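Local atomic coordinates of fat acid-binding protein (Eubacterium ventriosum, PDB entry 3NYI), a protein that holds a bound stearic acid and, as a member of the DegV family, probably works as a lipid-binding protein. Residues Ser153-Asp156 with Ala157-Ser161; Ser99-Ser102 with Ala103-Ala106; Ser72-Asp75 with Val76-Phe80; Glu248-Glu251 with Phe252-Glu255. All coordinates share one frame; numbering follows the deposited sequence. Where two conformers were deposited one is given.

All four contacts lie within single helices, between side chains three or four residues apart. Contacts 2 and 3 sit on the neighbouring helices 99-113 and 70-81, and they touch: the CB of Ala106 packs 3.4 Å from the CB of Tyr73. Contacts 1 and 4 stand apart, on helices 148-161 and 246-260. Contacts 2 and 4 are about 36 Å apart, centre to centre, on opposite sides of the chain's centre. Each contact has a buried flank and an exposed one. Rings dominate the buried flank of contact 3. Contact 2 sets a methylene against a ring, and contacts 1 and 4 use selenomethionine. Contact 4 also brings two carboxylates together.

Contact 1 (Ser153-Asp156 with Ala157-Ser161); sequences SKLD and ALMAS
The side chains of Asp156 and Met159 cross obliquely, three residues apart on one helix. Met159 is a selenomethionine, and its CE methyl lies 3.5 Å from OD1 of Asp156. Its CG stands anti to its own carbonyl carbon (chi1 -65°), which runs the chain back over the preceding turn. There CG of Met159 passes 3.3 Å from the carbonyl O of Leu155. The chain then bends at its last torsion (chi3 -62°) and brings the methyl up to the Asp156 carboxylate. CE of Met159 also lies 4.3 Å from CG of Leu155. The methyl thus sits by a carboxylate oxygen and, more loosely, by the branch point of Leu155. Leu158 turns onto a different flank, where its CG lies 3.4 Å from the carbonyl O of Lys154. It also packs against Leu134 and Met141 of helix 128-143. Backbone hydrogen bonds run from Leu158, Met159 and Ala160 to the carbonyls of Lys154, Leu155 and Asp156. A water bridges the preceding turn, giving a hydrogen to Ser153 O and accepting one from Ala157 N. Near the end of the helix, Ser161 OG donates to Leu158 O at 2.9 Å, and Arg291 N is hydrogen-bonded to the same hydroxyl. This is the i to i+3 and i to i+4 side-chain spacing of a partly buried alpha-helix, here helix 148-161 packed on helix 128-143.

Contact 2 (Ser99-Ser102 with Ala103-Ala106); sequences SYNS and AINA
Ile104 lies over one face of the Tyr100 ring, one helical turn further along. Its CG1 is 3.9 Å from the ring centroid and 22° off the ring normal, a CH-pi contact. CG1 of Ile104 is offset toward the rim and comes nearest to CE2 of Tyr100, at 3.7 Å. The CD1 methyl of Ile104 reaches further, to 3.8 Å from OH of Tyr100. Tyr100 has CG anti to its backbone N (chi1 170°), and this carries the ring alongside the next turn, where Ile104 can overlap it. The backbone bond from Ile104 N to Tyr100 O, 2.9 Å long, ties the same two residues. The tight side continues through Ala103 and Ala106, whose small side chains let Tyr73 of helix 70-81 come close. Helix 99-113 is the crossover of a beta-alpha-beta unit between the parallel strands 87-91 and 119-123. Tyr100, Ala103 and Ile104 all rest on Val121 of the second strand. With an alanine in place of Tyr100, Ile104 would probably lose the ring it lies over, and a gap would open beside Val121. Ser99 and Ser102 are buried too: Ser99 OG is hydrogen-bonded to Tyr73 OH and Asp10 OD2, and Ser102 OG to Pro68 O. The looser side holds the exposed Asn101 and Asn105. Asn101 sets its ND2 at the edge of the Tyr100 ring, in the ring plane, while its OD1 stays 4.4 Å from Ile104 CG1.

Contact 3 (Ser72-Asp75 with Val76-Phe80); sequences SYAD and VFRSF
Phe77 N donates to Tyr73 O over 2.9 Å in an almost straight bond (177°), and Arg78 N and Ser79 N repeat the pattern to Ala74 O and Asp75 O. The side chains of Tyr73 and Phe77 lie side by side and point the same way. Their rings are oblique, with planes at 39° and centroids 5.8 Å apart. The touch is made by CZ of Phe77, 3.8 Å from CD2 of Tyr73. Phe77 has CG anti to its carbonyl carbon (chi1 -63°), which draws the ring back along the helix until one face lies over the carbonyl O of Tyr73, 3.3 Å from the ring plane. The ring also meets Cys89 of strand 87-91 and Val110 of helix 99-113. A serine in place of Phe77 is likely to leave a gap beside Tyr73 and to take away the ring that Val110 packs on. Val76 uses its CG2 on the adjoining flank, 3.5 Å from Ser72 O. Arg78 is modelled in two conformers; in the one given its NH2 is 4.3 Å from Asp75 OD1, beyond a salt bridge. Ser79 OG donates to Val76 O, which also accepts from Phe80 N. The chemistry is divided. The rings of Tyr73 and Phe77, with Val76 on Val8 and Val28, pack helix 70-81 on the sheet, and Tyr73 OH is hydrogen-bonded to Ser99 OG. In this conformer any attraction between Asp75 and Arg78 is probably weak, since the salt bridge of Arg78 goes to Asp113.

Contact 4 (Glu248-Glu251 with Phe252-Glu255); sequences EGFE and FMKE
Met253, a selenomethionine, reaches back to Phe250 and forms a Met-aromatic contact within helix 246-260. This helix connects strands 236-242 and 270-271 in a beta-alpha-beta unit. The chain of Met253 can be followed outward from the backbone. CB of Met253 lies 3.4 Å from the carbonyl O of Phe250. CG of Met253 stands anti to its own carbonyl carbon (chi1 -65°) and sits 3.2 Å from Gly249 O. Beyond CG the chain is extended, running along the preceding turn. SE lies at the edge of the Phe250 ring, 5.5 Å from the centroid and 89° off the ring normal, so it is level with the ring and not above it. The CE methyl of Met253 ends at the same edge, 3.8 Å from CD1 of Phe250. The two side chains thus lie side by side and point the same way. Gly249 contributes only backbone here, and its carbonyl O also accepts the hydrogen bond from Met253 N. Met253 also packs on Val240 and Tyr242 of strand 236-242. Phe252 is buried against Leu221 and Ile285. Glu248 makes salt bridges to Arg213 and Lys217. A different flank brings Glu251 and Glu255 together, their carboxylate planes 66° apart. Like charges 3.9 Å apart, OE1 of Glu251 to OE2 of Glu255, would probably repel each other. A water sits between them, 3.0 Å from OE1 of Glu251 and 2.9 Å from OE2 of Glu255, a position from which it could donate to either, though other acceptors compete for its protons.

Contact 1 (Ser153-Asp156 with Ala157-Ser161)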
# COMPACT_ATOMS: atom_id res chain seq x y z
N SER A 153 -9.55 14.22 -12.58
CA SER A 153 -9.15 15.60 -12.31
C SER A 153 -8.84 15.85 -10.83
O SER A 153 -8.33 16.91 -10.47
CB SER A 153 -10.24 16.58 -12.77
OG SER A 153 -11.28 16.66 -11.81
N LYS A 154 -9.17 14.89 -9.97
CA LYS A 154 -8.85 15.02 -8.55
C LYS A 154 -7.69 14.12 -8.13
O LYS A 154 -7.16 14.24 -7.02
CB LYS A 154 -10.07 14.72 -7.69
CG LYS A 154 -11.26 15.63 -8.02
CD LYS A 154 -12.45 15.36 -7.13
CE LYS A 154 -13.68 16.12 -7.61
NZ LYS A 154 -13.41 17.58 -7.74
N LEU A 155 -7.29 13.23 -9.03
CA LEU A 155 -6.29 12.23 -8.69
C LEU A 155 -4.95 12.80 -8.21
O LEU A 155 -4.41 12.34 -7.21
CB LEU A 155 -6.05 11.29 -9.88
CG LEU A 155 -5.42 9.96 -9.48
CD1 LEU A 155 -6.46 9.10 -8.75
CD2 LEU A 155 -4.90 9.26 -10.73
N ASP A 156 -4.41 13.79 -8.91
CA ASP A 156 -3.11 14.35 -8.52
C ASP A 156 -3.11 14.88 -7.09
O ASP A 156 -2.19 14.59 -6.31
CB ASP A 156 -2.69 15.48 -9.46
CG ASP A 156 -2.22 14.97 -10.82
OD1 ASP A 156 -2.07 13.73 -10.98
OD2 ASP A 156 -2.01 15.81 -11.72
N ALA A 157 -4.11 15.69 -6.76
CA ALA A 157 -4.21 16.26 -5.43
C ALA A 157 -4.38 15.17 -4.37
O ALA A 157 -3.79 15.24 -3.29
CB ALA A 157 -5.37 17.27 -5.37
N LEU A 158 -5.18 14.14 -4.68
CA LEU A 158 -5.35 13.03 -3.75
C LEU A 158 -4.01 12.35 -3.47
O LEU A 158 -3.64 12.11 -2.31
CB LEU A 158 -6.34 12.00 -4.31
CG LEU A 158 -7.81 12.40 -4.26
CD1 LEU A 158 -8.70 11.37 -4.96
CD2 LEU A 158 -8.22 12.59 -2.81
N MSE A 159 -3.28 12.03 -4.53
CA MSE A 159 -2.00 11.36 -4.36
C MSE A 159 -0.99 12.20 -3.58
O MSE A 159 -0.26 11.69 -2.72
CB MSE A 159 -1.43 10.95 -5.72
CG MSE A 159 -2.26 9.91 -6.43
SE MSE A 159 -1.33 9.31 -8.06
CE MSE A 159 -1.24 11.00 -9.03
N ALA A 160 -0.95 13.49 -3.88
CA ALA A 160 -0.04 14.41 -3.18
C ALA A 160 -0.34 14.51 -1.67
O ALA A 160 0.55 14.77 -0.86
CB ALA A 160 -0.07 15.79 -3.82
N SER A 161 -1.61 14.31 -1.30
CA SER A 161 -2.04 14.49 0.08
C SER A 161 -1.79 13.24 0.91
O SER A 161 -1.77 13.31 2.14
CB SER A 161 -3.53 14.84 0.15
OG SER A 161 -4.33 13.67 -0.01
O HOH W 1 -5.93 16.99 -8.68

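Contact 2 (Ser99-Ser102 with Ala103-Ala106)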
# COMPACT_ATOMS: atom_id res chain seq x y z
N SER A 99 6.11 -3.04 -11.12
CA SER A 99 4.72 -3.43 -11.31
C SER A 99 3.97 -2.54 -12.32
O SER A 99 3.30 -3.03 -13.22
CB SER A 99 3.99 -3.46 -9.96
OG SER A 99 2.63 -3.83 -10.12
N TYR A 100 4.07 -1.22 -12.14
CA TYR A 100 3.43 -0.29 -13.05
C TYR A 100 3.83 -0.54 -14.49
O TYR A 100 2.99 -0.55 -15.40
CB TYR A 100 3.80 1.16 -12.64
CG TYR A 100 3.40 2.22 -13.64
CD1 TYR A 100 2.10 2.73 -13.66
CD2 TYR A 100 4.33 2.75 -14.54
CE1 TYR A 100 1.73 3.71 -14.56
CE2 TYR A 100 3.97 3.74 -15.45
CZ TYR A 100 2.67 4.21 -15.45
OH TYR A 100 2.30 5.20 -16.34
N ASN A 101 5.12 -0.74 -14.73
CA ASN A 101 5.55 -0.92 -16.11
C ASN A 101 5.16 -2.27 -16.71
O ASN A 101 5.02 -2.38 -17.92
CB ASN A 101 7.04 -0.61 -16.27
CG ASN A 101 7.28 0.88 -16.50
OD1 ASN A 101 6.88 1.45 -17.52
ND2 ASN A 101 7.89 1.52 -15.53
N SER A 102 4.96 -3.28 -15.86
CA SER A 102 4.37 -4.53 -16.36
C SER A 102 2.95 -4.27 -16.83
O SER A 102 2.53 -4.77 -17.88
CB SER A 102 4.36 -5.62 -15.29
OG SER A 102 5.67 -5.96 -14.93
N ALA A 103 2.21 -3.46 -16.08
CA ALA A 103 0.83 -3.19 -16.45
C ALA A 103 0.76 -2.36 -17.73
O ALA A 103 -0.14 -2.53 -18.54
CB ALA A 103 0.08 -2.47 -15.30
N ILE A 104 1.71 -1.43 -17.90
CA ILE A 104 1.76 -0.64 -19.12
C ILE A 104 2.01 -1.56 -20.32
O ILE A 104 1.34 -1.47 -21.35
CB ILE A 104 2.87 0.43 -19.07
CG1 ILE A 104 2.51 1.53 -18.07
CG2 ILE A 104 3.06 1.05 -20.45
CD1 ILE A 104 1.23 2.25 -18.41
N ASN A 105 2.99 -2.44 -20.18
CA ASN A 105 3.25 -3.41 -21.26
C ASN A 105 2.04 -4.30 -21.52
O ASN A 105 1.76 -4.65 -22.66
CB ASN A 105 4.50 -4.23 -21.00
CG ASN A 105 5.77 -3.49 -21.40
OD1 ASN A 105 5.87 -2.27 -21.24
ND2 ASN A 105 6.75 -4.22 -21.94
N ALA A 106 1.30 -4.63 -20.47
CA ALA A 106 0.13 -5.51 -20.62
C ALA A 106 -1.01 -4.79 -21.33
O ALA A 106 -1.71 -5.38 -22.16
CB ALA A 106 -0.32 -6.03 -19.27

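Contact 3 (Ser72-Asp75 with Val76-Phe80)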
# COMPACT_ATOMS: atom_id res chain seq x y z
N SER A 72 0.12 -11.78 -16.55
CA SER A 72 -0.87 -11.76 -15.46
C SER A 72 -1.83 -10.57 -15.54
O SER A 72 -3.04 -10.71 -15.41
CB SER A 72 -0.18 -11.75 -14.10
OG SER A 72 0.42 -13.01 -13.85
N TYR A 73 -1.26 -9.39 -15.73
CA TYR A 73 -2.07 -8.20 -15.98
C TYR A 73 -2.88 -8.37 -17.27
O TYR A 73 -4.07 -8.09 -17.30
CB TYR A 73 -1.18 -6.98 -16.13
CG TYR A 73 -0.75 -6.33 -14.82
CD1 TYR A 73 0.59 -6.31 -14.44
CD2 TYR A 73 -1.68 -5.71 -14.00
CE1 TYR A 73 0.99 -5.69 -13.25
CE2 TYR A 73 -1.29 -5.09 -12.82
CZ TYR A 73 0.04 -5.08 -12.45
OH TYR A 73 0.41 -4.46 -11.28
N ALA A 74 -2.21 -8.81 -18.33
CA ALA A 74 -2.83 -8.88 -19.65
C ALA A 74 -4.08 -9.77 -19.66
O ALA A 74 -5.09 -9.40 -20.25
CB ALA A 74 -1.83 -9.37 -20.70
N ASP A 75 -4.00 -10.93 -19.02
CA ASP A 75 -5.15 -11.83 -18.95
C ASP A 75 -6.35 -11.19 -18.21
O ASP A 75 -7.50 -11.37 -18.60
CB ASP A 75 -4.76 -13.16 -18.31
CG ASP A 75 -3.83 -14.00 -19.20
OD1 ASP A 75 -3.67 -13.70 -20.41
OD2 ASP A 75 -3.25 -14.97 -18.68
N VAL A 76 -6.07 -10.43 -17.16
CA VAL A 76 -7.15 -9.71 -16.47
C VAL A 76 -7.72 -8.60 -17.36
O VAL A 76 -8.94 -8.52 -17.56
CB VAL A 76 -6.66 -9.13 -15.12
CG1 VAL A 76 -7.72 -8.24 -14.49
CG2 VAL A 76 -6.27 -10.27 -14.19
N PHE A 77 -6.84 -7.77 -17.92
CA PHE A 77 -7.31 -6.70 -18.80
C PHE A 77 -8.15 -7.27 -19.95
O PHE A 77 -9.23 -6.75 -20.26
CB PHE A 77 -6.15 -5.88 -19.39
CG PHE A 77 -5.32 -5.14 -18.36
CD1 PHE A 77 -5.74 -5.03 -17.04
CD2 PHE A 77 -4.12 -4.55 -18.74
CE1 PHE A 77 -4.96 -4.35 -16.11
CE2 PHE A 77 -3.34 -3.87 -17.82
CZ PHE A 77 -3.76 -3.77 -16.50
N ARG A 78 -7.65 -8.33 -20.56
CA ARG A 78 -8.31 -8.93 -21.72
C ARG A 78 -9.72 -9.43 -21.41
O ARG A 78 -10.66 -9.16 -22.16
CB ARG A 78 -7.46 -10.08 -22.27
CG ARG A 78 -7.50 -10.21 -23.78
CD ARG A 78 -6.76 -11.45 -24.26
NE ARG A 78 -5.40 -11.52 -23.73
CZ ARG A 78 -4.32 -11.04 -24.35
NH1 ARG A 78 -4.44 -10.44 -25.53
NH2 ARG A 78 -3.13 -11.17 -23.79
N SER A 79 -9.87 -10.13 -20.29
CA SER A 79 -11.17 -10.71 -19.95
C SER A 79 -12.23 -9.63 -19.71
O SER A 79 -13.39 -9.80 -20.10
CB SER A 79 -11.06 -11.64 -18.74
OG SER A 79 -10.85 -10.91 -17.54
N PHE A 80 -11.85 -8.53 -19.07
CA PHE A 80 -12.78 -7.42 -18.88
C PHE A 80 -13.09 -6.71 -20.20
O PHE A 80 -14.25 -6.44 -20.51
CB PHE A 80 -12.23 -6.41 -17.85
CG PHE A 80 -12.23 -6.92 -16.44
CD1 PHE A 80 -13.33 -7.59 -15.92
CD2 PHE A 80 -11.13 -6.72 -15.61
CE1 PHE A 80 -13.34 -8.06 -14.61
CE2 PHE A 80 -11.13 -7.18 -14.30
CZ PHE A 80 -12.23 -7.85 -13.80

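Contact 4 (Glu248-Glu251 with Phe252-Glu255)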
# COMPACT_ATOMS: atom_id res chain seq x y z
N GLU A 248 -1.72 -5.84 18.96
CA GLU A 248 -1.01 -4.57 19.00
C GLU A 248 -1.68 -3.62 18.03
O GLU A 248 -1.90 -2.45 18.34
CB GLU A 248 0.46 -4.75 18.63
CG GLU A 248 1.25 -3.45 18.72
CD GLU A 248 2.67 -3.56 18.16
OE1 GLU A 248 2.87 -4.29 17.18
OE2 GLU A 248 3.57 -2.88 18.71
N GLY A 249 -2.01 -4.14 16.86
CA GLY A 249 -2.72 -3.35 15.86
C GLY A 249 -4.02 -2.74 16.39
O GLY A 249 -4.24 -1.53 16.26
N PHE A 250 -4.87 -3.57 16.98
CA PHE A 250 -6.15 -3.08 17.49
C PHE A 250 -5.94 -2.04 18.59
O PHE A 250 -6.66 -1.05 18.66
CB PHE A 250 -7.01 -4.23 18.03
CG PHE A 250 -7.28 -5.31 17.04
CD1 PHE A 250 -7.60 -4.99 15.72
CD2 PHE A 250 -7.23 -6.64 17.41
CE1 PHE A 250 -7.84 -5.99 14.79
CE2 PHE A 250 -7.48 -7.64 16.49
CZ PHE A 250 -7.79 -7.31 15.18
N GLU A 251 -4.95 -2.29 19.44
CA GLU A 251 -4.63 -1.37 20.53
C GLU A 251 -4.08 -0.08 19.95
O GLU A 251 -4.37 1.01 20.44
CB GLU A 251 -3.60 -2.01 21.47
CG GLU A 251 -3.19 -1.12 22.64
CD GLU A 251 -1.96 -1.62 23.37
OE1 GLU A 251 -0.97 -2.00 22.71
OE2 GLU A 251 -1.97 -1.63 24.63
N PHE A 252 -3.27 -0.20 18.91
CA PHE A 252 -2.74 0.99 18.26
C PHE A 252 -3.88 1.83 17.70
O PHE A 252 -3.84 3.06 17.79
CB PHE A 252 -1.73 0.62 17.16
CG PHE A 252 -1.06 1.81 16.53
CD1 PHE A 252 -0.24 2.64 17.29
CD2 PHE A 252 -1.25 2.11 15.19
CE1 PHE A 252 0.37 3.75 16.72
CE2 PHE A 252 -0.65 3.22 14.61
CZ PHE A 252 0.17 4.04 15.38
N MSE A 253 -4.89 1.18 17.13
CA MSE A 253 -6.02 1.91 16.56
C MSE A 253 -6.68 2.77 17.62
O MSE A 253 -7.22 3.82 17.31
CB MSE A 253 -7.06 0.96 15.98
CG MSE A 253 -6.59 0.15 14.79
SE MSE A 253 -7.92 -1.15 14.26
CE MSE A 253 -6.76 -2.29 13.15
N LYS A 254 -6.67 2.30 18.86
CA LYS A 254 -7.30 3.05 19.94
C LYS A 254 -6.46 4.28 20.26
O LYS A 254 -7.00 5.37 20.48
CB LYS A 254 -7.48 2.17 21.18
CG LYS A 254 -8.56 1.10 21.02
CD LYS A 254 -8.69 0.25 22.28
CE LYS A 254 -9.88 -0.70 22.18
NZ LYS A 254 -10.05 -1.53 23.42
N GLU A 255 -5.14 4.10 20.28
CA GLU A 255 -4.21 5.20 20.53
C GLU A 255 -4.31 6.26 19.44
O GLU A 255 -4.22 7.46 19.72
CB GLU A 255 -2.77 4.70 20.60
CG GLU A 255 -2.51 3.64 21.66
CD GLU A 255 -1.16 2.96 21.47
OE1 GLU A 255 -0.23 3.60 20.94
OE2 GLU A 255 -1.05 1.77 21.85
O HOH W 2 -0.11 -0.46 20.29